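Side-chain contacts in ribulose-bisphosphate carboxylase (Alicyclobacillus acidocaldarius subsp. acidocaldarius, PDB 4NAS), which belongs to the RuBisCO large-chain family, pairing an N-terminal domain with a TIM-barrel domain that carries a carboxylated lysine and binds calcium: residues B[216-221]-B[225-230]; B[89-94]-B[292-297]; B[269-274]-B[286-291]; B[132-137]-B[352-357]. All blocks are in the same frame, centred on the assembly; numbering follows the deposited sequence.

Contact 1. Residues B[216-221]-B[225-230]. With FMT (formic acid), chain F.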
loop_
_atom_site.group_PDB
_atom_site.type_symbol
_atom_site.label_atom_id
_atom_site.label_comp_id
_atom_site.label_asym_id
_atom_site.label_seq_id
_atom_site.Cartn_x
_atom_site.Cartn_y
_atom_site.Cartn_z
ATOM N N ASN B 216 6.414 18.580 4.318
ATOM C CA ASN B 216 6.237 17.140 4.404
ATOM C C ASN B 216 5.546 16.723 5.719
ATOM O O ASN B 216 6.025 17.058 6.801
ATOM C CB ASN B 216 7.599 16.458 4.239
ATOM C CG ASN B 216 7.489 15.038 3.673
ATOM O OD1 ASN B 216 6.421 14.609 3.226
ATOM N ND2 ASN B 216 8.602 14.307 3.694
ATOM N N LEU B 217 4.424 16.001 5.621
ATOM C CA LEU B 217 3.695 15.512 6.810
ATOM C C LEU B 217 4.240 14.160 7.217
ATOM O O LEU B 217 4.160 13.209 6.453
ATOM C CB LEU B 217 2.202 15.389 6.510
ATOM C CG LEU B 217 1.316 14.949 7.682
ATOM C CD1 LEU B 217 1.480 15.847 8.926
ATOM C CD2 LEU B 217 -0.113 14.953 7.206
ATOM N N THR B 218 4.853 14.083 8.393
ATOM C CA THR B 218 5.633 12.903 8.745
ATOM C C THR B 218 5.495 12.529 10.215
ATOM O O THR B 218 4.993 13.315 11.024
ATOM C CB THR B 218 7.135 13.143 8.496
ATOM O OG1 THR B 218 7.610 14.151 9.393
ATOM C CG2 THR B 218 7.382 13.589 7.085
ATOM N N GLY B 219 6.000 11.344 10.552
ATOM C CA GLY B 219 5.898 10.807 11.894
ATOM C C GLY B 219 4.881 9.671 11.969
ATOM O O GLY B 219 4.290 9.281 10.971
ATOM N N PRO B 220 4.665 9.146 13.175
ATOM C CA PRO B 220 3.781 8.020 13.479
ATOM C C PRO B 220 2.319 8.332 13.179
ATOM O O PRO B 220 1.882 9.467 13.398
ATOM C CB PRO B 220 3.949 7.844 14.994
ATOM C CG PRO B 220 5.219 8.540 15.332
ATOM C CD PRO B 220 5.329 9.670 14.380
ATOM N N VAL B 221 1.571 7.327 12.722
ATOM C CA VAL B 221 0.174 7.530 12.350
ATOM C C VAL B 221 -0.664 8.160 13.478
ATOM O O VAL B 221 -1.400 9.114 13.231
ATOM C CB VAL B 221 -0.472 6.236 11.796
ATOM C CG1 VAL B 221 -1.986 6.305 11.867
ATOM C CG2 VAL B 221 -0.016 5.985 10.341
ATOM N N ARG B 225 -2.657 13.287 12.669
ATOM C CA ARG B 225 -3.751 14.239 12.508
ATOM C C ARG B 225 -3.522 15.474 13.399
ATOM O O ARG B 225 -3.746 16.626 12.981
ATOM C CB ARG B 225 -5.107 13.558 12.762
ATOM C CG ARG B 225 -6.262 14.108 11.914
ATOM C CD ARG B 225 -7.480 13.188 11.939
ATOM N NE ARG B 225 -7.947 12.964 13.307
ATOM C CZ ARG B 225 -9.080 12.352 13.631
ATOM N NH1 ARG B 225 -9.888 11.893 12.688
ATOM N NH2 ARG B 225 -9.401 12.197 14.907
ATOM N N GLU B 226 -3.044 15.249 14.616
ATOM C CA GLU B 226 -2.681 16.372 15.481
ATOM C C GLU B 226 -1.536 17.198 14.875
ATOM O O GLU B 226 -1.566 18.424 14.911
ATOM C CB GLU B 226 -2.305 15.886 16.883
ATOM C CG GLU B 226 -1.973 17.022 17.870
ATOM C CD GLU B 226 -3.154 17.971 18.117
ATOM O OE1 GLU B 226 -4.319 17.522 18.016
ATOM O OE2 GLU B 226 -2.919 19.168 18.415
ATOM N N ARG B 227 -0.535 16.538 14.296
ATOM C CA ARG B 227 0.546 17.285 13.663
ATOM C C ARG B 227 0.042 18.100 12.464
ATOM O O ARG B 227 0.441 19.245 12.276
ATOM C CB ARG B 227 1.726 16.389 13.254
ATOM C CG ARG B 227 2.924 17.224 12.762
ATOM C CD ARG B 227 4.217 16.430 12.553
ATOM N NE ARG B 227 5.382 17.101 13.156
ATOM C CZ ARG B 227 6.580 16.538 13.262
ATOM N NH1 ARG B 227 6.777 15.311 12.789
ATOM N NH2 ARG B 227 7.586 17.194 13.810
ATOM N N ALA B 228 -0.834 17.503 11.660
ATOM C CA ALA B 228 -1.420 18.193 10.510
ATOM C C ALA B 228 -2.144 19.465 10.968
ATOM O O ALA B 228 -2.097 20.519 10.301
ATOM C CB ALA B 228 -2.399 17.274 9.801
ATOM N N ARG B 229 -2.814 19.357 12.107
ATOM C CA ARG B 229 -3.570 20.476 12.660
ATOM C C ARG B 229 -2.630 21.588 13.102
ATOM O O ARG B 229 -2.909 22.770 12.880
ATOM C CB ARG B 229 -4.401 20.036 13.868
ATOM C CG ARG B 229 -5.539 19.073 13.583
ATOM C CD ARG B 229 -6.349 18.870 14.865
ATOM N NE ARG B 229 -7.332 17.793 14.775
ATOM C CZ ARG B 229 -7.305 16.701 15.529
ATOM N NH1 ARG B 229 -8.243 15.767 15.389
ATOM N NH2 ARG B 229 -6.340 16.544 16.428
ATOM N N ARG B 230 -1.530 21.210 13.755
ATOM C CA ARG B 230 -0.578 22.196 14.253
ATOM C C ARG B 230 0.043 22.918 13.081
ATOM O O ARG B 230 0.180 24.143 13.113
ATOM C CB ARG B 230 0.521 21.549 15.095
ATOM C CG ARG B 230 0.060 20.943 16.408
ATOM C CD ARG B 230 1.250 20.647 17.310
ATOM N NE ARG B 230 2.305 19.900 16.619
ATOM C CZ ARG B 230 2.508 18.589 16.745
ATOM N NH1 ARG B 230 3.498 18.000 16.078
ATOM N NH2 ARG B 230 1.727 17.866 17.542
HETATM C C FMT F . 4.219 4.573 13.158
HETATM O O1 FMT F . 4.902 3.555 12.928
HETATM O O2 FMT F . 2.973 4.655 13.245
#
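The backbone oxygen of T218 receives the guanidinium of R227, with NH1 and O 3.2 Å apart and an N-H...O angle of 158°. T218 O lies at the edge of the guanidinium, almost in its plane, whereas seen from the carbonyl the nitrogen stands well above the peptide plane. R227 gets there with CG anti to its backbone N (chi1 -172°) and a bend at chi3, which brings NH1 to the T218 carbonyl; CD passes 3.6 Å from T218 O on the way. The other terminal nitrogen, NH2, makes salt bridges to E190 and E184, so NH1 is held by the loop and NH2 by the two glutamates. This is one βα step of the TIM barrel: strand 214-216 ends, the loop crosses the barrel rim, and helix 221-233 turns back along the outside. Under the helix L217 fills the angle between strand and helix, its CD1 3.9 Å from A228 N and its CD2 4.2 Å from A228 CB. Neighbouring L224 and L231 of the same helix and L254 of helix 248-256 also touch L217. Further along the loop V221 N donates to O2 of a formic acid molecule, probably from the crystallisation liquor, at 3.1 Å, and T218 packs on N88 of the second subunit.

Contact 2. Residues B[89-94]-B[292-297]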
loop_
_atom_site.group_PDB
_atom_site.type_symbol
_atom_site.label_atom_id
_atom_site.label_comp_id
_atom_site.label_asym_id
_atom_site.label_seq_id
_atom_site.Cartn_x
_atom_site.Cartn_y
_atom_site.Cartn_z
ATOM N N GLY B 89 -17.483 1.792 3.821
ATOM C CA GLY B 89 -17.086 3.176 3.586
ATOM C C GLY B 89 -15.604 3.522 3.729
ATOM O O GLY B 89 -15.250 4.697 3.906
ATOM N N THR B 90 -14.730 2.521 3.663
ATOM C CA THR B 90 -13.286 2.767 3.760
ATOM C C THR B 90 -12.522 2.217 2.570
ATOM O O THR B 90 -12.973 1.294 1.884
ATOM C CB THR B 90 -12.685 2.133 5.015
ATOM O OG1 THR B 90 -12.962 0.722 5.003
ATOM C CG2 THR B 90 -13.260 2.800 6.283
ATOM N N PHE B 91 -11.341 2.774 2.328
ATOM C CA PHE B 91 -10.498 2.237 1.265
ATOM C C PHE B 91 -10.091 0.789 1.564
ATOM O O PHE B 91 -9.991 -0.034 0.641
ATOM C CB PHE B 91 -9.263 3.104 1.065
ATOM C CG PHE B 91 -9.577 4.449 0.509
ATOM C CD1 PHE B 91 -9.688 4.631 -0.860
ATOM C CD2 PHE B 91 -9.810 5.525 1.359
ATOM C CE1 PHE B 91 -9.990 5.881 -1.379
ATOM C CE2 PHE B 91 -10.111 6.777 0.844
ATOM C CZ PHE B 91 -10.198 6.953 -0.526
ATOM N N ALA B 92 -9.873 0.468 2.835
ATOM C CA ALA B 92 -9.563 -0.925 3.192
ATOM C C ALA B 92 -10.635 -1.894 2.696
ATOM O O ALA B 92 -10.324 -2.941 2.131
ATOM C CB ALA B 92 -9.377 -1.081 4.689
ATOM N N SER B 93 -11.896 -1.567 2.946
ATOM C CA SER B 93 -12.977 -2.484 2.593
ATOM C C SER B 93 -13.031 -2.612 1.077
ATOM O O SER B 93 -13.155 -3.703 0.541
ATOM C CB SER B 93 -14.315 -1.969 3.095
ATOM O OG SER B 93 -14.655 -0.792 2.385
ATOM N N LEU B 94 -12.888 -1.480 0.400
ATOM C CA LEU B 94 -12.920 -1.440 -1.041
ATOM C C LEU B 94 -11.795 -2.286 -1.657
ATOM O O LEU B 94 -12.042 -3.174 -2.480
ATOM C CB LEU B 94 -12.832 0.015 -1.515
ATOM C CG LEU B 94 -12.730 0.149 -3.034
ATOM C CD1 LEU B 94 -13.994 -0.459 -3.700
ATOM C CD2 LEU B 94 -12.505 1.607 -3.471
HETATM N N MSE B 292 -6.978 9.079 -5.316
HETATM C CA MSE B 292 -6.463 10.334 -4.765
HETATM C C MSE B 292 -7.549 11.382 -4.548
HETATM O O MSE B 292 -7.587 12.037 -3.508
HETATM C CB MSE B 292 -5.393 10.921 -5.687
HETATM C CG MSE B 292 -4.111 10.148 -5.725
HETATM SE SE MSE B 292 -3.318 10.031 -3.964
HETATM C CE MSE B 292 -1.631 9.294 -4.524
ATOM N N ARG B 293 -8.422 11.560 -5.541
ATOM C CA ARG B 293 -9.521 12.517 -5.406
ATOM C C ARG B 293 -10.467 12.086 -4.268
ATOM O O ARG B 293 -10.918 12.902 -3.451
ATOM C CB ARG B 293 -10.272 12.686 -6.743
ATOM C CG ARG B 293 -11.443 13.654 -6.694
ATOM C CD ARG B 293 -12.008 13.850 -8.105
ATOM N NE ARG B 293 -12.981 14.935 -8.164
ATOM C CZ ARG B 293 -13.688 15.242 -9.247
ATOM N NH1 ARG B 293 -14.561 16.243 -9.209
ATOM N NH2 ARG B 293 -13.545 14.525 -10.351
ATOM N N LEU B 294 -10.739 10.795 -4.187
ATOM C CA LEU B 294 -11.645 10.311 -3.143
ATOM C C LEU B 294 -11.049 10.529 -1.757
ATOM O O LEU B 294 -11.754 10.876 -0.815
ATOM C CB LEU B 294 -11.922 8.824 -3.329
ATOM C CG LEU B 294 -12.704 8.416 -4.585
ATOM C CD1 LEU B 294 -12.818 6.864 -4.697
ATOM C CD2 LEU B 294 -14.068 9.070 -4.584
ATOM N N ALA B 295 -9.739 10.312 -1.655
ATOM C CA ALA B 295 -9.024 10.404 -0.390
ATOM C C ALA B 295 -8.865 11.856 0.076
ATOM O O ALA B 295 -8.691 12.101 1.267
ATOM C CB ALA B 295 -7.659 9.712 -0.506
ATOM N N GLY B 296 -8.901 12.812 -0.857
ATOM C CA GLY B 296 -8.921 14.222 -0.486
ATOM C C GLY B 296 -7.752 15.086 -0.954
ATOM O O GLY B 296 -7.541 16.180 -0.440
ATOM N N ALA B 297 -6.988 14.615 -1.931
ATOM C CA ALA B 297 -5.885 15.426 -2.454
ATOM C C ALA B 297 -6.471 16.683 -3.098
ATOM O O ALA B 297 -7.462 16.620 -3.827
ATOM C CB ALA B 297 -5.141 14.655 -3.469
#
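F91 and A295 mark the closest approach of the two backbones, their CA atoms 8.5 Å apart, where the first turn of helix 91-99 faces the last turn of helix 284-295. The gap is bridged by the F91 ring, which comes in with its far edge leading. Its CZ lies 3.7 Å from A295 CB and 3.8 Å from L294 CB, while CE1 flanks L294 and CE2 flanks A295; A295 N is near the ring plane as well, 3.6 Å from CZ. With CG anti to the carbonyl carbon (chi1 -68°), this torsion carries the ring across to the other helix. Here the N-terminal domain meets the TIM-barrel domain within a single chain, and F123 and Y248 add their rings around F91. Both helix ends are finished by recognisable motifs. T90 is the N-cap of helix 91-99: its OG1 accepts from S93 N at 3.3 Å, and S93 OG in return donates to T90 O at 2.7 Å. On the barrel side a Schellman motif closes the helix, with G296 at positive phi as its C-prime residue. A297 N and G296 N reach M292 O from opposite faces of its carbonyl plane. D249, from helix 248-256, accepts from the backbone N of F91 and of A92 through its two carboxylate oxygens, tying the start of helix 91-99 to the barrel.

Contact 3. Residues B[269-274]-B[286-291]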
loop_
_atom_site.group_PDB
_atom_site.type_symbol
_atom_site.label_atom_id
_atom_site.label_comp_id
_atom_site.label_asym_id
_atom_site.label_seq_id
_atom_site.Cartn_x
_atom_site.Cartn_y
_atom_site.Cartn_z
ATOM N N ALA B 269 4.974 8.941 -4.355
ATOM C CA ALA B 269 5.994 8.011 -3.884
ATOM C C ALA B 269 5.416 6.632 -3.609
ATOM O O ALA B 269 4.352 6.520 -2.994
ATOM C CB ALA B 269 6.673 8.551 -2.629
ATOM N N VAL B 270 6.102 5.603 -4.116
ATOM C CA VAL B 270 5.753 4.178 -3.931
ATOM C C VAL B 270 4.712 3.643 -4.929
ATOM O O VAL B 270 4.613 2.438 -5.141
ATOM C CB VAL B 270 5.359 3.830 -2.450
ATOM C CG1 VAL B 270 5.170 2.310 -2.283
ATOM C CG2 VAL B 270 6.445 4.314 -1.471
ATOM N N SER B 271 3.961 4.536 -5.562
ATOM C CA SER B 271 2.829 4.123 -6.410
ATOM C C SER B 271 3.270 3.265 -7.569
ATOM O O SER B 271 2.540 2.371 -7.997
ATOM C CB SER B 271 2.100 5.339 -6.953
ATOM O OG SER B 271 3.010 6.189 -7.663
ATOM N N GLY B 272 4.456 3.545 -8.103
ATOM C CA GLY B 272 4.979 2.748 -9.203
ATOM C C GLY B 272 5.131 1.278 -8.886
ATOM O O GLY B 272 5.204 0.445 -9.789
ATOM N N ALA B 273 5.198 0.931 -7.600
ATOM C CA ALA B 273 5.267 -0.474 -7.237
ATOM C C ALA B 273 3.944 -1.164 -7.498
ATOM O O ALA B 273 3.901 -2.388 -7.542
ATOM C CB ALA B 273 5.671 -0.649 -5.751
ATOM N N LEU B 274 2.877 -0.377 -7.665
ATOM C CA LEU B 274 1.553 -0.923 -7.933
ATOM C C LEU B 274 1.238 -0.913 -9.432
ATOM O O LEU B 274 0.616 -1.830 -9.927
ATOM C CB LEU B 274 0.460 -0.157 -7.164
ATOM C CG LEU B 274 0.467 -0.355 -5.638
ATOM C CD1 LEU B 274 -0.404 0.675 -4.943
ATOM C CD2 LEU B 274 0.053 -1.773 -5.264
ATOM N N ILE B 286 -6.069 4.773 -11.499
ATOM C CA ILE B 286 -6.846 4.472 -10.314
ATOM C C ILE B 286 -6.013 4.916 -9.115
ATOM O O ILE B 286 -6.485 5.652 -8.255
ATOM C CB ILE B 286 -7.189 2.959 -10.225
ATOM C CG1 ILE B 286 -8.124 2.547 -11.368
ATOM C CG2 ILE B 286 -7.777 2.579 -8.817
ATOM C CD1 ILE B 286 -8.302 1.008 -11.479
ATOM N N VAL B 287 -4.756 4.497 -9.102
ATOM C CA VAL B 287 -3.853 4.742 -7.963
ATOM C C VAL B 287 -3.582 6.244 -7.745
ATOM O O VAL B 287 -3.657 6.759 -6.622
ATOM C CB VAL B 287 -2.510 4.015 -8.166
ATOM C CG1 VAL B 287 -1.536 4.337 -7.026
ATOM C CG2 VAL B 287 -2.714 2.494 -8.274
ATOM N N LEU B 288 -3.298 6.941 -8.838
ATOM C CA LEU B 288 -2.938 8.361 -8.766
ATOM C C LEU B 288 -4.079 9.296 -9.102
ATOM O O LEU B 288 -3.938 10.513 -8.991
ATOM C CB LEU B 288 -1.752 8.650 -9.704
ATOM C CG LEU B 288 -0.507 7.849 -9.350
ATOM C CD1 LEU B 288 0.607 8.070 -10.371
ATOM C CD2 LEU B 288 -0.028 8.221 -7.948
ATOM N N GLY B 289 -5.228 8.761 -9.505
ATOM C CA GLY B 289 -6.275 9.653 -9.963
ATOM C C GLY B 289 -7.562 9.518 -9.182
ATOM O O GLY B 289 -7.909 10.358 -8.338
ATOM N N GLN B 290 -8.262 8.436 -9.478
ATOM C CA GLN B 290 -9.534 8.115 -8.849
ATOM C C GLN B 290 -9.438 8.068 -7.329
ATOM O O GLN B 290 -10.190 8.741 -6.633
ATOM C CB GLN B 290 -10.023 6.768 -9.384
ATOM C CG GLN B 290 -11.458 6.392 -8.976
ATOM C CD GLN B 290 -11.966 5.193 -9.767
ATOM O OE1 GLN B 290 -11.193 4.317 -10.146
ATOM N NE2 GLN B 290 -13.273 5.142 -10.004
ATOM N N LEU B 291 -8.538 7.250 -6.818
ATOM C CA LEU B 291 -8.368 7.073 -5.377
ATOM C C LEU B 291 -7.870 8.341 -4.658
ATOM O O LEU B 291 -8.274 8.623 -3.522
ATOM C CB LEU B 291 -7.378 5.939 -5.117
ATOM C CG LEU B 291 -7.861 4.559 -5.578
ATOM C CD1 LEU B 291 -6.952 3.467 -5.043
ATOM C CD2 LEU B 291 -9.269 4.340 -5.131
#
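S271 leads with its CB, which sits 3.7 Å from L288 CD2 and 3.8 Å from V287 CG1, touching both side chains of helix 284-295 at once. One atom further on, OG lies against the same leucine methyl, 3.7 Å from L288 CD2, with CD1 a little more distant at 4.1 Å. The hydroxyl stands between the backbone N and the carbonyl carbon (chi1 56°), and its hydrogen-bond partner is the main-chain oxygen of P268, just before the segment. Towards helix 284-295 the serine therefore offers a mainly apolar contact, although it carries a polar group. V287 is turned so that CG1 is anti to its backbone N (chi1 176°); that branch goes to S271, and CG2 points to L274, whose CB is 4.3 Å away. L288 meets the serine with its two methyls; it also packs on F302 and P303 at the end of strand 299-303 and on L319 of helix 313-324. Helix 284-295 has a wider, pi-type turn over 286-290, in which L291 N bonds to I286 O at 3.0 Å. The loop also packs on the second subunit, S271 on its M104 and L274 on its own counterpart. The arrangement belongs to the βα connection of the TIM barrel that leads from strand 264-267 to helix 284-295, at the dimer interface.

Contact 4. Residues B[132-137]-B[352-357]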
loop_
_atom_site.group_PDB
_atom_site.type_symbol
_atom_site.label_atom_id
_atom_site.label_comp_id
_atom_site.label_asym_id
_atom_site.label_seq_id
_atom_site.Cartn_x
_atom_site.Cartn_y
_atom_site.Cartn_z
ATOM N N GLY B 132 -10.520 26.316 -4.188
ATOM C CA GLY B 132 -10.105 26.625 -2.828
ATOM C C GLY B 132 -8.603 26.840 -2.707
ATOM O O GLY B 132 -8.156 27.643 -1.894
ATOM N N VAL B 133 -7.823 26.129 -3.516
ATOM C CA VAL B 133 -6.387 26.376 -3.560
ATOM C C VAL B 133 -6.145 27.769 -4.127
ATOM O O VAL B 133 -5.347 28.544 -3.585
ATOM C CB VAL B 133 -5.651 25.352 -4.445
ATOM C CG1 VAL B 133 -4.232 25.859 -4.777
ATOM C CG2 VAL B 133 -5.606 23.996 -3.763
ATOM N N ARG B 134 -6.838 28.095 -5.216
ATOM C CA ARG B 134 -6.678 29.413 -5.841
ATOM C C ARG B 134 -7.025 30.546 -4.881
ATOM O O ARG B 134 -6.350 31.582 -4.853
ATOM C CB ARG B 134 -7.542 29.538 -7.104
ATOM C CG ARG B 134 -7.032 28.772 -8.296
ATOM C CD ARG B 134 -7.819 29.120 -9.556
ATOM N NE ARG B 134 -7.326 28.363 -10.710
ATOM C CZ ARG B 134 -6.217 28.661 -11.378
ATOM N NH1 ARG B 134 -5.487 29.694 -11.001
ATOM N NH2 ARG B 134 -5.833 27.922 -12.416
ATOM N N ARG B 135 -8.106 30.348 -4.124
ATOM C CA ARG B 135 -8.579 31.325 -3.162
ATOM C C ARG B 135 -7.602 31.481 -2.011
ATOM O O ARG B 135 -7.327 32.595 -1.585
ATOM C CB ARG B 135 -9.944 30.906 -2.624
ATOM C CG ARG B 135 -10.611 31.949 -1.747
ATOM C CD ARG B 135 -11.722 31.327 -0.909
ATOM N NE ARG B 135 -12.439 32.344 -0.158
ATOM N N ARG B 136 -7.080 30.373 -1.493
ATOM C CA ARG B 136 -6.104 30.448 -0.412
ATOM C C ARG B 136 -4.850 31.208 -0.840
ATOM O O ARG B 136 -4.338 32.040 -0.086
ATOM C CB ARG B 136 -5.697 29.056 0.061
ATOM C CG ARG B 136 -6.784 28.300 0.763
ATOM C CD ARG B 136 -6.658 28.444 2.249
ATOM N NE ARG B 136 -5.380 27.924 2.722
ATOM C CZ ARG B 136 -5.199 27.427 3.936
ATOM N NH1 ARG B 136 -6.228 27.371 4.767
ATOM N NH2 ARG B 136 -4.004 26.981 4.311
ATOM N N LEU B 137 -4.360 30.921 -2.044
ATOM C CA LEU B 137 -3.101 31.497 -2.520
ATOM C C LEU B 137 -3.300 32.829 -3.246
ATOM O O LEU B 137 -2.347 33.563 -3.480
ATOM C CB LEU B 137 -2.378 30.513 -3.449
ATOM C CG LEU B 137 -2.062 29.151 -2.845
ATOM C CD1 LEU B 137 -1.315 28.254 -3.837
ATOM C CD2 LEU B 137 -1.290 29.321 -1.547
ATOM N N PHE B 352 -3.572 20.959 -20.462
ATOM C CA PHE B 352 -4.321 21.030 -19.201
ATOM C C PHE B 352 -5.196 22.271 -18.997
ATOM O O PHE B 352 -6.070 22.279 -18.129
ATOM C CB PHE B 352 -3.368 20.880 -18.010
ATOM C CG PHE B 352 -2.604 19.582 -17.995
ATOM C CD1 PHE B 352 -3.137 18.453 -17.408
ATOM C CD2 PHE B 352 -1.331 19.509 -18.543
ATOM C CE1 PHE B 352 -2.432 17.254 -17.390
ATOM C CE2 PHE B 352 -0.616 18.323 -18.531
ATOM C CZ PHE B 352 -1.169 17.189 -17.948
ATOM N N GLY B 353 -4.964 23.317 -19.781
ATOM C CA GLY B 353 -5.654 24.582 -19.559
ATOM C C GLY B 353 -4.977 25.374 -18.447
ATOM O O GLY B 353 -3.834 25.075 -18.092
ATOM N N VAL B 354 -5.669 26.367 -17.885
ATOM C CA VAL B 354 -5.071 27.177 -16.826
ATOM C C VAL B 354 -5.047 26.477 -15.456
ATOM O O VAL B 354 -4.214 26.823 -14.612
ATOM C CB VAL B 354 -5.745 28.565 -16.679
ATOM C CG1 VAL B 354 -5.576 29.395 -17.959
ATOM C CG2 VAL B 354 -7.205 28.422 -16.334
ATOM N N ASP B 355 -5.949 25.511 -15.242
ATOM C CA ASP B 355 -6.030 24.766 -13.968
ATOM C C ASP B 355 -4.936 23.711 -13.872
ATOM O O ASP B 355 -5.153 22.513 -14.072
ATOM C CB ASP B 355 -7.401 24.133 -13.765
ATOM C CG ASP B 355 -8.470 25.158 -13.403
ATOM O OD1 ASP B 355 -8.127 26.328 -13.118
ATOM O OD2 ASP B 355 -9.653 24.782 -13.403
ATOM N N LEU B 356 -3.745 24.183 -13.556
ATOM C CA LEU B 356 -2.550 23.393 -13.713
ATOM C C LEU B 356 -1.551 23.919 -12.703
ATOM O O LEU B 356 -1.525 25.118 -12.418
ATOM C CB LEU B 356 -2.017 23.585 -15.133
ATOM C CG LEU B 356 -0.633 23.053 -15.502
ATOM C CD1 LEU B 356 -0.643 21.528 -15.491
ATOM C CD2 LEU B 356 -0.193 23.598 -16.859
ATOM N N VAL B 357 -0.748 23.029 -12.134
ATOM C CA VAL B 357 0.412 23.471 -11.376
ATOM C C VAL B 357 1.651 23.155 -12.199
ATOM O O VAL B 357 1.855 22.001 -12.580
ATOM C CB VAL B 357 0.521 22.770 -10.026
ATOM C CG1 VAL B 357 1.780 23.245 -9.288
ATOM C CG2 VAL B 357 -0.747 23.023 -9.181
#
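A salt bridge between an arginine on helix 129-137 and an aspartate in the loop before strand 357-359 defines this contact, which joins two parts of the catalytic domain more than 200 residues apart. R134 grips D355 side-on with two nitrogens, both going to the same oxygen. NH2 lies 2.9 Å from D355 OD1 and meets the anti lone pair of that oxygen, with an N-H...O angle of 150°; NE, 3.3 Å from D355 OD1, meets it on the syn side, well out of the carboxylate plane. The oxygen stays near the guanidinium plane for both bonds, yet the two flat groups are turned 38° against each other. NH2 also reaches V354 O at 2.9 Å, but that bond is weak, its angle being 121°. The arginine chain runs extended from CG to NE and crosses the aspartate side chain at about a right angle. On its other side NH1 donates to the main-chain oxygens of A139 and R142, which further fixes the rotation of the guanidinium. In the TIM barrel strands 144-146 and 357-359 run parallel as neighbours, so the bridge ties the helix leading into the first to the loop leading into the second. That loop is tightly folded: G353 leaves helix 345-352 with positive phi, and D355 is the centre of an inverse gamma turn. R134 packs on L144 of strand 144-146, and L356 forms a backbone bond with L144. The same loop is held by R324, which donates to F352 O.

Overall arrangement
Contacts 2 and 3 share helix 284-295 and touch one another, their centres 12 Å apart: F91 CE1 lies 3.9 Å from L291 O. Contact 1 is centred about 19 Å from contact 2 and 25 Å from contact 4, and does not touch either. Along the chain, contacts 1 and 3 follow each other in series, and both are nested inside the long loops closed by contacts 2 and 4, whose segments alternate. Contacts 1, 3 and 4 lie wholly in the catalytic TIM-barrel domain; contact 2 joins it to the N-terminal domain. Contacts 1, 2 and 3 also reach the second subunit, so these three lie where the chain meets its partner, while contact 4 stays within its own chain.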